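Local coordinates for RNA silencing suppressor p19 (Carnation Italian ringspot virus, PDB 6BJV), which suppresses RNA silencing in the plant host by binding short interfering RNAs as a homodimer that selects them by the length of their duplex, at residues V68-Y73 with S100-A105; R72-D77 with H84-S89. One frame throughout, in Å; residues are numbered along the deposited sequence.

Contact 1. Residues V68-Y73 with S100-A105; sequences VVFKRY and SRFLGA
V68 and F102 meet by a CH-pi contact: the methyl CG1 of V68 stands over the face of the F102 ring, 3.9 Å from its centroid and only 9° off the ring normal. The opposite face of that ring carries CB of its own neighbour R101, so the phenyl group is held flat between two aliphatic carbons, one from the strand and one from the loop. A branched valine suits this place because its two methyls do different work. CG1, anti to the backbone N (chi1 -173°), lies on the ring, while CG2 reaches CB of F102 at 4.2 Å.

The second kind of contact is aromatic. The rings of F70 and F102 approach from opposite directions, with centroids 5.8 Å apart and planes inclined at 50°, which is neither a parallel stack nor a T-shape. F102 puts its CZ at the edge of the F70 ring, near the plane of that ring, and the closest approach is 3.8 Å between CZ of F70 and CZ of F102. Phenylalanine fits both places, since the meeting is wholly apolar and needs length and breadth without a polar tip.

F102 thereby anchors the loop that follows helix 92-99 to the start of strand 68-75, an outermost strand of the four-stranded antiparallel sheet within this chain. V69 and K71 instead pack against phosphates of the bound RNA. Helix 7-16 joins the same cluster as F102, its A14 touching both V68 and F70 and its T10 touching F102, while F65 of strand 58-65 packs on F70.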
loop_
_atom_site.group_PDB
_atom_site.type_symbol
_atom_site.label_atom_id
_atom_site.label_comp_id
_atom_site.label_asym_id
_atom_site.label_seq_id
_atom_site.Cartn_x
_atom_site.Cartn_y
_atom_site.Cartn_z
ATOM N N VAL A 68 -16.348 -3.423 -6.635
ATOM C CA VAL A 68 -17.326 -2.847 -5.718
ATOM C C VAL A 68 -16.538 -2.045 -4.686
ATOM O O VAL A 68 -16.022 -2.599 -3.711
ATOM C CB VAL A 68 -18.190 -3.928 -5.061
ATOM C CG1 VAL A 68 -19.308 -3.296 -4.247
ATOM C CG2 VAL A 68 -18.758 -4.872 -6.115
ATOM N N VAL A 69 -16.454 -0.733 -4.891
ATOM C CA VAL A 69 -15.541 0.130 -4.150
ATOM C C VAL A 69 -16.343 1.051 -3.242
ATOM O O VAL A 69 -17.304 1.690 -3.686
ATOM C CB VAL A 69 -14.649 0.943 -5.105
ATOM C CG1 VAL A 69 -13.698 1.841 -4.326
ATOM C CG2 VAL A 69 -13.871 0.002 -6.026
ATOM N N PHE A 70 -15.940 1.119 -1.976
ATOM C CA PHE A 70 -16.502 2.038 -0.999
ATOM C C PHE A 70 -15.436 3.044 -0.583
ATOM O O PHE A 70 -14.237 2.748 -0.614
ATOM C CB PHE A 70 -17.012 1.293 0.236
ATOM C CG PHE A 70 -18.074 0.273 -0.060
ATOM C CD1 PHE A 70 -17.732 -0.996 -0.498
ATOM C CD2 PHE A 70 -19.414 0.577 0.114
ATOM C CE1 PHE A 70 -18.709 -1.940 -0.765
ATOM C CE2 PHE A 70 -20.393 -0.360 -0.151
ATOM C CZ PHE A 70 -20.040 -1.621 -0.591
ATOM N N LYS A 71 -15.876 4.237 -0.184
ATOM C CA LYS A 71 -14.954 5.313 0.153
ATOM C C LYS A 71 -15.494 6.143 1.307
ATOM O O LYS A 71 -16.698 6.397 1.395
ATOM C CB LYS A 71 -14.695 6.211 -1.062
ATOM C CG LYS A 71 -13.659 5.648 -2.017
ATOM C CD LYS A 71 -13.645 6.379 -3.345
ATOM C CE LYS A 71 -12.595 5.792 -4.271
ATOM N NZ LYS A 71 -12.671 6.367 -5.638
ATOM N N ARG A 72 -14.586 6.563 2.186
ATOM C CA ARG A 72 -14.918 7.416 3.317
ATOM C C ARG A 72 -13.861 8.499 3.465
ATOM O O ARG A 72 -12.681 8.282 3.177
ATOM C CB ARG A 72 -15.009 6.622 4.629
ATOM C CG ARG A 72 -16.332 5.919 4.862
ATOM C CD ARG A 72 -17.462 6.910 5.061
ATOM N NE ARG A 72 -18.717 6.244 5.395
ATOM C CZ ARG A 72 -19.451 5.557 4.527
ATOM N NH1 ARG A 72 -19.052 5.431 3.266
ATOM N NH2 ARG A 72 -20.581 4.988 4.921
ATOM N N TYR A 73 -14.302 9.671 3.919
ATOM C CA TYR A 73 -13.410 10.753 4.324
ATOM C C TYR A 73 -13.794 11.145 5.744
ATOM O O TYR A 73 -14.887 11.674 5.969
ATOM C CB TYR A 73 -13.509 11.952 3.380
ATOM C CG TYR A 73 -12.474 13.023 3.649
ATOM C CD1 TYR A 73 -12.584 13.864 4.749
ATOM C CD2 TYR A 73 -11.388 13.195 2.801
ATOM C CE1 TYR A 73 -11.640 14.842 4.999
ATOM C CE2 TYR A 73 -10.441 14.171 3.042
ATOM C CZ TYR A 73 -10.572 14.992 4.142
ATOM O OH TYR A 73 -9.632 15.965 4.388
ATOM N N SER A 100 -18.723 -10.681 2.332
ATOM C CA SER A 100 -19.585 -11.819 2.034
ATOM C C SER A 100 -20.724 -11.467 1.087
ATOM O O SER A 100 -21.395 -12.378 0.587
ATOM C CB SER A 100 -20.161 -12.384 3.335
ATOM O OG SER A 100 -19.129 -12.747 4.236
ATOM N N ARG A 101 -20.957 -10.182 0.828
ATOM C CA ARG A 101 -22.080 -9.746 0.013
ATOM C C ARG A 101 -21.729 -9.589 -1.460
ATOM O O ARG A 101 -22.640 -9.510 -2.293
ATOM C CB ARG A 101 -22.614 -8.412 0.549
ATOM C CG ARG A 101 -22.991 -8.446 2.026
ATOM C CD ARG A 101 -24.478 -8.664 2.213
ATOM N NE ARG A 101 -24.814 -9.087 3.570
ATOM C CZ ARG A 101 -26.029 -9.009 4.107
ATOM N NH1 ARG A 101 -27.040 -8.500 3.418
ATOM N NH2 ARG A 101 -26.233 -9.431 5.347
ATOM N N PHE A 102 -20.440 -9.539 -1.807
ATOM C CA PHE A 102 -20.025 -9.295 -3.182
ATOM C C PHE A 102 -18.966 -10.280 -3.667
ATOM O O PHE A 102 -18.415 -10.089 -4.757
ATOM C CB PHE A 102 -19.493 -7.864 -3.333
ATOM C CG PHE A 102 -20.300 -6.835 -2.595
ATOM C CD1 PHE A 102 -21.483 -6.348 -3.126
ATOM C CD2 PHE A 102 -19.871 -6.348 -1.372
ATOM C CE1 PHE A 102 -22.225 -5.399 -2.446
ATOM C CE2 PHE A 102 -20.606 -5.400 -0.690
ATOM C CZ PHE A 102 -21.784 -4.925 -1.227
ATOM N N LEU A 103 -18.668 -11.324 -2.898
ATOM C CA LEU A 103 -17.641 -12.292 -3.251
ATOM C C LEU A 103 -18.266 -13.663 -3.459
ATOM O O LEU A 103 -19.166 -14.065 -2.716
ATOM C CB LEU A 103 -16.562 -12.374 -2.169
ATOM C CG LEU A 103 -15.719 -11.114 -1.967
ATOM C CD1 LEU A 103 -14.809 -11.280 -0.763
ATOM C CD2 LEU A 103 -14.903 -10.797 -3.212
ATOM N N GLY A 104 -17.781 -14.371 -4.474
ATOM C CA GLY A 104 -18.256 -15.706 -4.775
ATOM C C GLY A 104 -17.193 -16.761 -4.554
ATOM O O GLY A 104 -16.397 -16.663 -3.614
ATOM N N ALA A 105 -17.170 -17.778 -5.414
ATOM C CA ALA A 105 -16.160 -18.826 -5.331
ATOM C C ALA A 105 -14.881 -18.448 -6.067
ATOM O O ALA A 105 -13.780 -18.711 -5.572
ATOM C CB ALA A 105 -16.715 -20.135 -5.895
#

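Contact 2. Residues R72-D77 with H84-S89; sequences RYLRYD and HRVLGS
L74 on the strand and Y76 just past its end are set by their torsions: CG of L74 lies anti to the carbonyl carbon (chi1 -55°) and CD1 is carried out anti to CA (chi2 170°), which extends it to S89, while CG of Y76 lies anti to the backbone N (chi1 179°), with CD1 beside V86. On the helical side, the two methyls of V86 go to different partners.

CG1 of V86 comes within 3.5 Å of the backbone O of R75 and 4.3 Å from CB of L74. CG2 meets CD1 of Y76 at 4.1 Å, the two side chains crossing at about a right angle. Valine is apt at this point of helix 80-87, being short enough to let the helix come close and forked enough to touch three successive residues, L74, R75 and Y76. At the other end of the contact, CD1 of L74 is pressed against S89, 3.4 Å from its CB and 3.2 Å from its OG. That packing is tight, and the small serine side chain suits so close an approach.

The polar ends turn to other parts of the fold. OG of S89 is hydrogen-bonded to E61 of strand 58-65, OH of Y76 to the backbone O of L145, and the guanidinium group of R75 forms a salt bridge with E41.

Chemically, then, the two segments are joined by van der Waals packing of methyl groups, two of them against oxygen atoms, with no polar bond between the segments, while hydrogen bonds fix the serine and tyrosine that frame it. The hydroxyl of S89 already has a polar partner in E61, so lying beside a leucine methyl probably costs little.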
loop_
_atom_site.group_PDB
_atom_site.type_symbol
_atom_site.label_atom_id
_atom_site.label_comp_id
_atom_site.label_asym_id
_atom_site.label_seq_id
_atom_site.Cartn_x
_atom_site.Cartn_y
_atom_site.Cartn_z
ATOM N N ARG A 72 -14.586 6.563 2.186
ATOM C CA ARG A 72 -14.918 7.416 3.317
ATOM C C ARG A 72 -13.861 8.499 3.465
ATOM O O ARG A 72 -12.681 8.282 3.177
ATOM C CB ARG A 72 -15.009 6.622 4.629
ATOM C CG ARG A 72 -16.332 5.919 4.862
ATOM C CD ARG A 72 -17.462 6.910 5.061
ATOM N NE ARG A 72 -18.717 6.244 5.395
ATOM C CZ ARG A 72 -19.451 5.557 4.527
ATOM N NH1 ARG A 72 -19.052 5.431 3.266
ATOM N NH2 ARG A 72 -20.581 4.988 4.921
ATOM N N TYR A 73 -14.302 9.671 3.919
ATOM C CA TYR A 73 -13.410 10.753 4.324
ATOM C C TYR A 73 -13.794 11.145 5.744
ATOM O O TYR A 73 -14.887 11.674 5.969
ATOM C CB TYR A 73 -13.509 11.952 3.380
ATOM C CG TYR A 73 -12.474 13.023 3.649
ATOM C CD1 TYR A 73 -12.584 13.864 4.749
ATOM C CD2 TYR A 73 -11.388 13.195 2.801
ATOM C CE1 TYR A 73 -11.640 14.842 4.999
ATOM C CE2 TYR A 73 -10.441 14.171 3.042
ATOM C CZ TYR A 73 -10.572 14.992 4.142
ATOM O OH TYR A 73 -9.632 15.965 4.388
ATOM N N LEU A 74 -12.905 10.882 6.694
ATOM C CA LEU A 74 -13.149 11.169 8.098
ATOM C C LEU A 74 -12.244 12.301 8.563
ATOM O O LEU A 74 -11.127 12.472 8.066
ATOM C CB LEU A 74 -12.909 9.929 8.962
ATOM C CG LEU A 74 -13.708 8.689 8.561
ATOM C CD1 LEU A 74 -13.213 7.474 9.319
ATOM C CD2 LEU A 74 -15.196 8.896 8.800
ATOM N N ARG A 75 -12.740 13.076 9.524
ATOM C CA ARG A 75 -11.966 14.170 10.087
ATOM C C ARG A 75 -11.032 13.637 11.165
ATOM O O ARG A 75 -11.403 12.761 11.950
ATOM C CB ARG A 75 -12.898 15.237 10.664
ATOM C CG ARG A 75 -14.045 15.611 9.734
ATOM C CD ARG A 75 -14.049 17.088 9.390
ATOM N NE ARG A 75 -15.044 17.394 8.365
ATOM C CZ ARG A 75 -15.459 18.618 8.055
ATOM N NH1 ARG A 75 -14.975 19.677 8.694
ATOM N NH2 ARG A 75 -16.368 18.784 7.105
ATOM N N TYR A 76 -9.813 14.166 11.194
ATOM C CA TYR A 76 -8.784 13.656 12.094
ATOM C C TYR A 76 -7.859 14.796 12.485
ATOM O O TYR A 76 -7.206 15.385 11.619
ATOM C CB TYR A 76 -8.003 12.523 11.427
ATOM C CG TYR A 76 -6.893 11.946 12.274
ATOM C CD1 TYR A 76 -7.156 11.405 13.526
ATOM C CD2 TYR A 76 -5.585 11.923 11.812
ATOM C CE1 TYR A 76 -6.145 10.873 14.299
ATOM C CE2 TYR A 76 -4.568 11.390 12.576
ATOM C CZ TYR A 76 -4.854 10.863 13.817
ATOM O OH TYR A 76 -3.845 10.333 14.586
ATOM N N ASP A 77 -7.803 15.097 13.783
ATOM C CA ASP A 77 -6.983 16.182 14.308
ATOM C C ASP A 77 -5.800 15.671 15.126
ATOM O O ASP A 77 -5.174 16.446 15.854
ATOM C CB ASP A 77 -7.844 17.134 15.142
ATOM C CG ASP A 77 -8.662 16.415 16.195
ATOM O OD1 ASP A 77 -8.105 15.540 16.891
ATOM O OD2 ASP A 77 -9.866 16.719 16.322
ATOM N N HIS A 84 -9.090 7.080 18.343
ATOM C CA HIS A 84 -9.932 5.938 18.682
ATOM C C HIS A 84 -11.180 5.895 17.812
ATOM O O HIS A 84 -11.635 4.815 17.418
ATOM C CB HIS A 84 -10.313 5.993 20.162
ATOM C CG HIS A 84 -11.487 5.134 20.517
ATOM N ND1 HIS A 84 -12.788 5.580 20.430
ATOM C CD2 HIS A 84 -11.555 3.858 20.960
ATOM C CE1 HIS A 84 -13.608 4.614 20.804
ATOM N NE2 HIS A 84 -12.885 3.560 21.133
ATOM N N ARG A 85 -11.751 7.060 17.501
ATOM C CA ARG A 85 -12.966 7.100 16.694
ATOM C C ARG A 85 -12.687 6.648 15.265
ATOM O O ARG A 85 -13.339 5.730 14.752
ATOM C CB ARG A 85 -13.560 8.509 16.707
ATOM C CG ARG A 85 -14.808 8.640 15.849
ATOM C CD ARG A 85 -15.496 9.979 16.034
ATOM N NE ARG A 85 -16.792 10.008 15.360
ATOM C CZ ARG A 85 -17.922 9.528 15.875
ATOM N NH1 ARG A 85 -17.932 8.977 17.081
ATOM N NH2 ARG A 85 -19.048 9.598 15.181
ATOM N N VAL A 86 -11.724 7.291 14.601
ATOM C CA VAL A 86 -11.431 6.951 13.212
ATOM C C VAL A 86 -11.016 5.493 13.090
ATOM O O VAL A 86 -11.314 4.836 12.086
ATOM C CB VAL A 86 -10.355 7.897 12.640
ATOM C CG1 VAL A 86 -10.850 9.338 12.660
ATOM C CG2 VAL A 86 -9.051 7.763 13.412
ATOM N N LEU A 87 -10.322 4.961 14.099
ATOM C CA LEU A 87 -10.002 3.539 14.100
ATOM C C LEU A 87 -11.256 2.677 14.126
ATOM O O LEU A 87 -11.207 1.517 13.704
ATOM C CB LEU A 87 -9.106 3.198 15.293
ATOM C CG LEU A 87 -7.661 3.692 15.209
ATOM C CD1 LEU A 87 -6.947 3.474 16.534
ATOM C CD2 LEU A 87 -6.910 2.999 14.079
ATOM N N GLY A 88 -12.373 3.215 14.613
ATOM C CA GLY A 88 -13.651 2.545 14.538
ATOM C C GLY A 88 -14.364 2.699 13.216
ATOM O O GLY A 88 -15.519 2.284 13.092
ATOM N N SER A 89 -13.704 3.292 12.217
ATOM C CA SER A 89 -14.320 3.449 10.905
ATOM C C SER A 89 -14.758 2.110 10.331
ATOM O O SER A 89 -15.768 2.037 9.622
ATOM C CB SER A 89 -13.345 4.133 9.950
ATOM O OG SER A 89 -13.947 4.373 8.690
#

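How the contacts relate
Strand 68-75 serves both contacts, and their first segments overlap at R72 and Y73. Their centres nevertheless lie about 19 Å apart, on opposite sides of the centre of the chain. Contact 1 takes the start of the strand and contact 2 its end and the residues just after it. Along the chain the strand comes first, then the helix 80-87 region that folds back in contact 2, and later the loop after helix 92-99 that returns in contact 1. One strand of the antiparallel sheet is thus packed near both ends by the chain that follows it, while its V69, K71 and Y73 lie against the RNA.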